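Local coordinates for citrate synthase (Metallosphaera sedula, PDB 6ABW), which probably catalyses the condensation of oxaloacetate with acetyl-CoA and water to give citrate and CoA in the tricarboxylic acid cycle, at residues A[60-63]-A[67-70]; A[45-50]-A[188-193]; A[143-148]-A[155-160]. All blocks are in the same frame, centred on the assembly; numbering follows the deposited sequence.

Contact 1. Residues A[60-63]-A[67-70]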
loop_
_atom_site.group_PDB
_atom_site.type_symbol
_atom_site.label_atom_id
_atom_site.label_comp_id
_atom_site.label_asym_id
_atom_site.label_seq_id
_atom_site.Cartn_x
_atom_site.Cartn_y
_atom_site.Cartn_z
ATOM N N VAL A 60 7.047 -7.208 21.912
ATOM C CA VAL A 60 5.733 -6.890 21.349
ATOM C C VAL A 60 4.889 -6.109 22.374
ATOM O O VAL A 60 4.358 -5.061 22.102
ATOM C CB VAL A 60 5.020 -8.177 20.968
ATOM C CG1 VAL A 60 3.583 -7.892 20.579
ATOM C CG2 VAL A 60 5.721 -8.850 19.771
ATOM N N HIS A 61 4.859 -6.615 23.619
ATOM C CA HIS A 61 4.127 -5.925 24.703
ATOM C C HIS A 61 4.687 -4.547 24.991
ATOM O O HIS A 61 3.935 -3.594 25.112
ATOM C CB HIS A 61 4.087 -6.839 25.947
ATOM C CG HIS A 61 3.133 -6.381 26.992
ATOM N ND1 HIS A 61 3.331 -5.247 27.741
ATOM C CD2 HIS A 61 1.880 -6.820 27.294
ATOM C CE1 HIS A 61 2.277 -5.036 28.511
ATOM N NE2 HIS A 61 1.378 -5.972 28.250
ATOM N N LEU A 62 6.005 -4.389 25.011
ATOM C CA LEU A 62 6.623 -3.091 25.200
ATOM C C LEU A 62 6.279 -2.082 24.147
ATOM O O LEU A 62 5.989 -0.935 24.456
ATOM C CB LEU A 62 8.160 -3.290 25.275
ATOM C CG LEU A 62 9.039 -2.074 25.305
ATOM C CD1 LEU A 62 8.780 -1.341 26.619
ATOM C CD2 LEU A 62 10.506 -2.539 25.137
ATOM N N MET A 63 6.338 -2.476 22.881
ATOM C CA MET A 63 6.020 -1.572 21.797
ATOM C C MET A 63 4.557 -1.199 21.712
ATOM O O MET A 63 4.222 -0.090 21.391
ATOM C CB MET A 63 6.470 -2.167 20.488
ATOM C CG MET A 63 7.971 -2.313 20.429
ATOM S SD MET A 63 8.497 -1.620 18.854
ATOM C CE MET A 63 9.551 -0.310 19.494
ATOM N N ASP A 67 5.364 -0.805 28.235
ATOM C CA ASP A 67 6.194 -1.417 29.252
ATOM C C ASP A 67 6.338 -2.854 29.020
ATOM O O ASP A 67 5.503 -3.464 28.365
ATOM C CB ASP A 67 5.510 -1.299 30.604
ATOM C CG ASP A 67 5.759 0.020 31.253
ATOM O OD1 ASP A 67 6.929 0.265 31.730
ATOM O OD2 ASP A 67 4.774 0.774 31.328
ATOM N N LEU A 68 7.366 -3.447 29.634
ATOM C CA LEU A 68 7.561 -4.851 29.640
ATOM C C LEU A 68 6.451 -5.491 30.469
ATOM O O LEU A 68 5.927 -4.860 31.368
ATOM C CB LEU A 68 8.915 -5.267 30.171
ATOM C CG LEU A 68 10.058 -4.801 29.258
ATOM C CD1 LEU A 68 11.366 -4.800 29.985
ATOM C CD2 LEU A 68 10.109 -5.690 28.021
ATOM N N PRO A 69 6.017 -6.700 30.087
ATOM C CA PRO A 69 4.836 -7.208 30.749
ATOM C C PRO A 69 5.100 -7.885 32.086
ATOM O O PRO A 69 6.150 -8.508 32.286
ATOM C CB PRO A 69 4.346 -8.299 29.768
ATOM C CG PRO A 69 5.615 -8.802 29.127
ATOM C CD PRO A 69 6.479 -7.578 29.026
ATOM N N THR A 70 4.059 -7.906 32.937
ATOM C CA THR A 70 4.001 -8.858 34.047
ATOM C C THR A 70 3.768 -10.252 33.580
ATOM O O THR A 70 3.364 -10.464 32.412
ATOM C CB THR A 70 2.840 -8.525 34.999
ATOM O OG1 THR A 70 1.592 -8.658 34.316
ATOM C CG2 THR A 70 2.937 -7.135 35.478
#
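His61, on helix 56-65, reaches across to the loop that follows the helix and holds it in two ways. Its ND1 donates a hydrogen bond of 2.9 Å to the backbone O of Asp67, with an N-H...O angle of 157°; the oxygen lies almost in the plane of the ring, at its edge. Over one face of the same imidazole sits Pro69, whose CB stands nearly above the ring centre, 3.7 Å from the centroid, in a CH-pi contact. Edge and face are thus used by residues two positions apart, which fixes the rotation of the ring as well as its place. With CG anti to the backbone N (chi1 -167°), the imidazole is brought to the side where the loop passes.

The Asp67 carbonyl is also approached by Leu62, whose CA lies 3.4 Å from Asp67 O in a CA-H...O contact. Farther along the side chain, Leu62 CD1 packs 3.7 Å from Asp67 CA, while Leu62 CB meets Leu68 CD2 at 4.1 Å, so an apolar patch borders the polar grip. The backbone N of Asp67 is buried here with no partner in the model. The carboxylate of Asp67 turns to the dimer interface, where OD1 forms a salt bridge with Arg381 of the second subunit.

Further support for the imidazole comes from its own helix and the next one: Tyr65 stacks on it, and Gln73 and Leu77 of helix 71-84 touch it. This is a tight connection between consecutive helices of the largely helical citrate synthase fold. Thr70 is the N-cap of helix 71-84, Leu74 of that helix packs on Pro69, and Tyr45 of strand 45-46 covers both Leu62 and Leu68.

Contact 2. Residues A[45-50]-A[188-193]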
loop_
_atom_site.group_PDB
_atom_site.type_symbol
_atom_site.label_atom_id
_atom_site.label_comp_id
_atom_site.label_asym_id
_atom_site.label_seq_id
_atom_site.Cartn_x
_atom_site.Cartn_y
_atom_site.Cartn_z
ATOM N N TYR A 45 14.656 1.109 26.940
ATOM C CA TYR A 45 15.443 -0.023 27.210
ATOM C C TYR A 45 16.477 -0.247 26.074
ATOM O O TYR A 45 16.107 -0.283 24.892
ATOM C CB TYR A 45 14.575 -1.273 27.346
ATOM C CG TYR A 45 13.624 -1.233 28.491
ATOM C CD1 TYR A 45 14.114 -1.344 29.805
ATOM C CD2 TYR A 45 12.256 -1.116 28.305
ATOM C CE1 TYR A 45 13.269 -1.380 30.875
ATOM C CE2 TYR A 45 11.381 -1.167 29.388
ATOM C CZ TYR A 45 11.920 -1.261 30.684
ATOM O OH TYR A 45 11.091 -1.311 31.787
ATOM N N ASP A 46 17.757 -0.347 26.431
ATOM C CA ASP A 46 18.829 -0.535 25.454
ATOM C C ASP A 46 18.593 -1.826 24.703
ATOM O O ASP A 46 18.243 -2.847 25.287
ATOM C CB ASP A 46 20.182 -0.592 26.162
ATOM C CG ASP A 46 20.757 0.786 26.475
ATOM O OD1 ASP A 46 20.943 1.640 25.557
ATOM O OD2 ASP A 46 21.087 1.031 27.656
ATOM N N ILE A 47 18.858 -1.803 23.412
ATOM C CA ILE A 47 18.606 -3.011 22.591
ATOM C C ILE A 47 19.374 -4.216 23.077
ATOM O O ILE A 47 18.828 -5.316 23.062
ATOM C CB ILE A 47 18.886 -2.734 21.073
ATOM C CG1 ILE A 47 18.502 -3.910 20.221
ATOM C CG2 ILE A 47 20.314 -2.370 20.788
ATOM C CD1 ILE A 47 17.006 -4.073 20.030
ATOM N N GLU A 48 20.614 -4.051 23.525
ATOM C CA GLU A 48 21.422 -5.177 24.034
ATOM C C GLU A 48 20.749 -5.881 25.233
ATOM O O GLU A 48 20.748 -7.125 25.331
ATOM C CB GLU A 48 22.865 -4.674 24.341
ATOM C CG GLU A 48 23.776 -5.875 24.599
ATOM C CD GLU A 48 25.193 -5.525 25.052
ATOM O OE1 GLU A 48 25.618 -4.364 24.837
ATOM O OE2 GLU A 48 25.859 -6.438 25.640
ATOM N N ASP A 49 20.176 -5.074 26.129
ATOM C CA ASP A 49 19.495 -5.487 27.388
ATOM C C ASP A 49 18.236 -6.250 26.987
ATOM O O ASP A 49 17.923 -7.341 27.559
ATOM C CB ASP A 49 19.197 -4.186 28.182
ATOM C CG ASP A 49 18.899 -4.392 29.737
ATOM O OD1 ASP A 49 19.011 -5.554 30.296
ATOM O OD2 ASP A 49 18.503 -3.345 30.343
ATOM N N LEU A 50 17.486 -5.704 26.012
ATOM C CA LEU A 50 16.293 -6.431 25.573
ATOM C C LEU A 50 16.614 -7.766 24.984
ATOM O O LEU A 50 15.905 -8.799 25.231
ATOM C CB LEU A 50 15.484 -5.577 24.585
ATOM C CG LEU A 50 14.845 -4.367 25.241
ATOM C CD1 LEU A 50 14.269 -3.502 24.136
ATOM C CD2 LEU A 50 13.782 -4.769 26.285
ATOM N N ALA A 188 16.841 -11.829 16.319
ATOM C CA ALA A 188 16.641 -11.208 15.003
ATOM C C ALA A 188 15.310 -10.502 14.973
ATOM O O ALA A 188 15.207 -9.405 14.478
ATOM C CB ALA A 188 16.707 -12.248 13.917
ATOM N N LEU A 189 14.269 -11.120 15.521
ATOM C CA LEU A 189 12.951 -10.499 15.616
ATOM C C LEU A 189 12.950 -9.270 16.447
ATOM O O LEU A 189 12.301 -8.289 16.105
ATOM C CB LEU A 189 11.919 -11.429 16.193
ATOM C CG LEU A 189 11.615 -12.600 15.317
ATOM C CD1 LEU A 189 10.910 -13.700 16.073
ATOM C CD2 LEU A 189 10.747 -12.079 14.170
ATOM N N ILE A 190 13.689 -9.279 17.548
ATOM C CA ILE A 190 13.796 -8.027 18.344
ATOM C C ILE A 190 14.623 -6.961 17.622
ATOM O O ILE A 190 14.255 -5.765 17.598
ATOM C CB ILE A 190 14.431 -8.323 19.731
ATOM C CG1 ILE A 190 13.463 -9.205 20.585
ATOM C CG2 ILE A 190 14.735 -7.015 20.464
ATOM C CD1 ILE A 190 14.136 -9.846 21.779
ATOM N N LEU A 191 15.718 -7.407 17.003
ATOM C CA LEU A 191 16.695 -6.481 16.423
ATOM C C LEU A 191 16.135 -5.618 15.297
ATOM O O LEU A 191 16.504 -4.459 15.127
ATOM C CB LEU A 191 17.944 -7.255 15.959
ATOM C CG LEU A 191 18.916 -7.769 17.043
ATOM C CD1 LEU A 191 19.941 -8.782 16.575
ATOM C CD2 LEU A 191 19.619 -6.596 17.739
ATOM N N TYR A 192 15.279 -6.212 14.473
ATOM C CA TYR A 192 14.696 -5.570 13.339
ATOM C C TYR A 192 13.319 -4.904 13.594
ATOM O O TYR A 192 12.718 -4.371 12.646
ATOM C CB TYR A 192 14.660 -6.560 12.148
ATOM C CG TYR A 192 15.851 -6.630 11.216
ATOM C CD1 TYR A 192 16.605 -5.474 10.880
ATOM C CD2 TYR A 192 16.168 -7.796 10.551
ATOM C CE1 TYR A 192 17.594 -5.522 9.935
ATOM C CE2 TYR A 192 17.180 -7.843 9.614
ATOM C CZ TYR A 192 17.907 -6.683 9.309
ATOM O OH TYR A 192 18.902 -6.718 8.320
ATOM N N ALA A 193 12.856 -4.872 14.877
ATOM C CA ALA A 193 11.474 -4.530 15.150
ATOM C C ALA A 193 11.144 -3.102 14.752
ATOM O O ALA A 193 10.053 -2.878 14.245
ATOM C CB ALA A 193 11.070 -4.803 16.579
#
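Ile47 and Ile190 meet in a helix-helix contact of the largely helical body of citrate synthase, where the first turn of helix 47-53 lies against the last turn of helix 179-191. The close part is purely aliphatic. Ile47 CD1 touches Ile190 CG2 at 3.7 Å as the two side chains slide past each other in opposite directions, and Leu191 crosses Ile47 at about a right angle. Ile47 CG1 is anti to the backbone N (chi1 -174°), which carries the branch across to the other helix.

Around Leu50 the fit is looser: its CB stays 4.4 Å from Ile190 CG2. Farther out, Glu48 points away from this packing and is exposed, while Asp49 and Asp46, the latter at the N-cap position, are partly exposed; these two acids bind the second subunit, Asp46 through a salt bridge to its Lys380 and Asp49 through the backbone N of its Val383. Just past the helix end, Tyr192 OH is hydrogen-bonded to Asp325, a predicted active-site residue whose side chain is about 10 Å from that of Leu191. One carbon nearer the backbone than CD1, Ile47 CG1 rests 3.8 Å from Leu191 CD2.

Contact 3. Residues A[143-148]-A[155-160]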
loop_
_atom_site.group_PDB
_atom_site.type_symbol
_atom_site.label_atom_id
_atom_site.label_comp_id
_atom_site.label_asym_id
_atom_site.label_seq_id
_atom_site.Cartn_x
_atom_site.Cartn_y
_atom_site.Cartn_z
ATOM N N VAL A 143 4.777 -15.703 6.541
ATOM C CA VAL A 143 6.160 -15.798 6.114
ATOM C C VAL A 143 6.626 -17.270 5.998
ATOM O O VAL A 143 7.264 -17.674 5.017
ATOM C CB VAL A 143 7.062 -14.944 7.008
ATOM C CG1 VAL A 143 8.493 -15.142 6.595
ATOM C CG2 VAL A 143 6.719 -13.463 6.853
ATOM N N ALA A 144 6.162 -18.099 6.921
ATOM C CA ALA A 144 6.510 -19.506 6.926
ATOM C C ALA A 144 5.965 -20.166 5.635
ATOM O O ALA A 144 6.664 -20.948 4.987
ATOM C CB ALA A 144 5.928 -20.169 8.194
ATOM N N ASN A 145 4.766 -19.783 5.235
ATOM C CA ASN A 145 4.107 -20.341 4.059
ATOM C C ASN A 145 4.624 -19.818 2.732
ATOM O O ASN A 145 4.638 -20.504 1.739
ATOM C CB ASN A 145 2.607 -20.320 4.234
ATOM C CG ASN A 145 2.178 -21.440 5.184
ATOM O OD1 ASN A 145 2.344 -22.619 4.858
ATOM N ND2 ASN A 145 1.840 -21.066 6.425
ATOM N N VAL A 146 5.138 -18.555 2.749
ATOM C CA VAL A 146 5.814 -18.009 1.600
ATOM C C VAL A 146 7.089 -18.822 1.322
ATOM O O VAL A 146 7.386 -19.217 0.193
ATOM C CB VAL A 146 6.081 -16.488 1.807
ATOM C CG1 VAL A 146 7.112 -15.933 0.797
ATOM C CG2 VAL A 146 4.790 -15.692 1.670
ATOM N N LEU A 147 7.842 -19.137 2.359
ATOM C CA LEU A 147 9.034 -19.955 2.188
ATOM C C LEU A 147 8.643 -21.316 1.608
ATOM O O LEU A 147 9.288 -21.838 0.634
ATOM C CB LEU A 147 9.779 -20.087 3.528
ATOM C CG LEU A 147 10.780 -21.291 3.530
ATOM C CD1 LEU A 147 11.910 -20.977 2.603
ATOM C CD2 LEU A 147 11.228 -21.533 4.966
ATOM N N ARG A 148 7.628 -21.904 2.232
ATOM C CA ARG A 148 7.265 -23.262 1.883
ATOM C C ARG A 148 6.674 -23.377 0.453
ATOM O O ARG A 148 7.006 -24.276 -0.327
ATOM C CB ARG A 148 6.395 -23.830 2.968
ATOM C CG ARG A 148 7.194 -24.109 4.237
ATOM C CD ARG A 148 6.292 -24.592 5.354
ATOM N NE ARG A 148 5.877 -25.981 5.154
ATOM C CZ ARG A 148 6.608 -27.051 5.475
ATOM N NH1 ARG A 148 6.136 -28.241 5.183
ATOM N NH2 ARG A 148 7.843 -26.956 5.989
ATOM N N PRO A 155 1.840 -26.831 2.890
ATOM C CA PRO A 155 1.696 -25.761 3.910
ATOM C C PRO A 155 1.887 -26.214 5.358
ATOM O O PRO A 155 1.715 -27.407 5.689
ATOM C CB PRO A 155 0.269 -25.238 3.723
ATOM C CG PRO A 155 -0.235 -25.850 2.485
ATOM C CD PRO A 155 0.682 -26.901 2.003
ATOM N N ALA A 156 2.167 -25.274 6.236
ATOM C CA ALA A 156 2.214 -25.572 7.678
ATOM C C ALA A 156 1.815 -24.338 8.450
ATOM O O ALA A 156 2.409 -23.268 8.235
ATOM C CB ALA A 156 3.619 -25.943 8.105
ATOM N N ILE A 157 0.947 -24.504 9.418
ATOM C CA ILE A 157 0.510 -23.398 10.302
ATOM C C ILE A 157 1.270 -23.468 11.594
ATOM O O ILE A 157 1.341 -24.559 12.231
ATOM C CB ILE A 157 -1.006 -23.542 10.600
ATOM C CG1 ILE A 157 -1.816 -23.708 9.289
ATOM C CG2 ILE A 157 -1.531 -22.369 11.473
ATOM C CD1 ILE A 157 -1.725 -22.527 8.333
ATOM N N PRO A 158 1.862 -22.332 12.043
ATOM C CA PRO A 158 2.467 -22.355 13.383
ATOM C C PRO A 158 1.525 -22.824 14.476
ATOM O O PRO A 158 0.333 -22.515 14.463
ATOM C CB PRO A 158 2.896 -20.954 13.616
ATOM C CG PRO A 158 3.010 -20.338 12.187
ATOM C CD PRO A 158 1.897 -20.991 11.448
ATOM N N GLU A 159 2.091 -23.570 15.401
ATOM C CA GLU A 159 1.350 -24.084 16.557
ATOM C C GLU A 159 1.981 -23.612 17.822
ATOM O O GLU A 159 3.189 -23.296 17.843
ATOM C CB GLU A 159 1.377 -25.591 16.543
ATOM C CG GLU A 159 0.867 -26.085 15.241
ATOM C CD GLU A 159 0.541 -27.541 15.247
ATOM O OE1 GLU A 159 1.376 -28.363 15.707
ATOM O OE2 GLU A 159 -0.546 -27.841 14.751
ATOM N N PRO A 160 1.198 -23.591 18.913
ATOM C CA PRO A 160 1.736 -23.209 20.200
ATOM C C PRO A 160 3.008 -23.942 20.562
ATOM O O PRO A 160 3.215 -25.100 20.202
ATOM C CB PRO A 160 0.632 -23.602 21.164
ATOM C CG PRO A 160 -0.582 -23.567 20.336
ATOM C CD PRO A 160 -0.131 -24.212 19.076
#
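Asn145 and Ala156 are joined by a pair of hydrogen bonds that tie helix 128-151 to the loop after it. The side-chain amide uses both its ends on one residue: Ala156 N donates to Asn145 OD1 at 3.0 Å, and Asn145 ND2 donates to Ala156 O at 2.9 Å. The first bond is the better directed, with an N-H...O angle of 163° and the donor in the amide's carbonyl plane, on a lone pair of OD1. In the second, ND2 stands above the plane of the Ala156 carbonyl, and that oxygen is itself tilted from the Asn145 amide plane. ND2 also donates to Thr141 O, one turn back along the helix, which settles which end of the amide is which. Pro155 closes in on OD1, its CA at 3.3 Å.

Arg148, one turn further on, lays a face of its guanidinium against the methyl of Ala156, with NE 3.7 Å from CB. A bend at chi3 (75°) turns the chain so that this face meets the loop, while NE donates to Lys154 O and NH2 to Ser172 O, so two backbone oxygens help to hold the group. A leucine in place of Asn145 would probably leave Ala156 N and O without their mates and free the loop to shift from the helix.

Helix 89-97 lies beside the site, Ile92 touching Asn145 and Pro155. Mimicking a backbone amide, the asparagine satisfies both the N-H and the C=O of Ala156, so this loop is tied to the helix chiefly through polar pairing with its backbone.

In the fold
Contacts 1 and 2 form one neighbourhood, their centres 13 Å apart: helices 47-53 and 56-65 follow each other in the chain, and Leu62 and Leu68 pack on Tyr45 and Leu50. Both are buried and both touch the second subunit. Contact 2 is wholly aliphatic between helices far apart in sequence, whereas contact 1 joins a helix to the loop after it by a histidine hydrogen bond together with proline and leucine packing. Contact 3 also ties a helix to its following loop, but is only partly buried, meets no other chain, and relies on side-chain amide bonding to the backbone. Along the sequence, contacts 1 and 3 both fall within the long loop closed by contact 2.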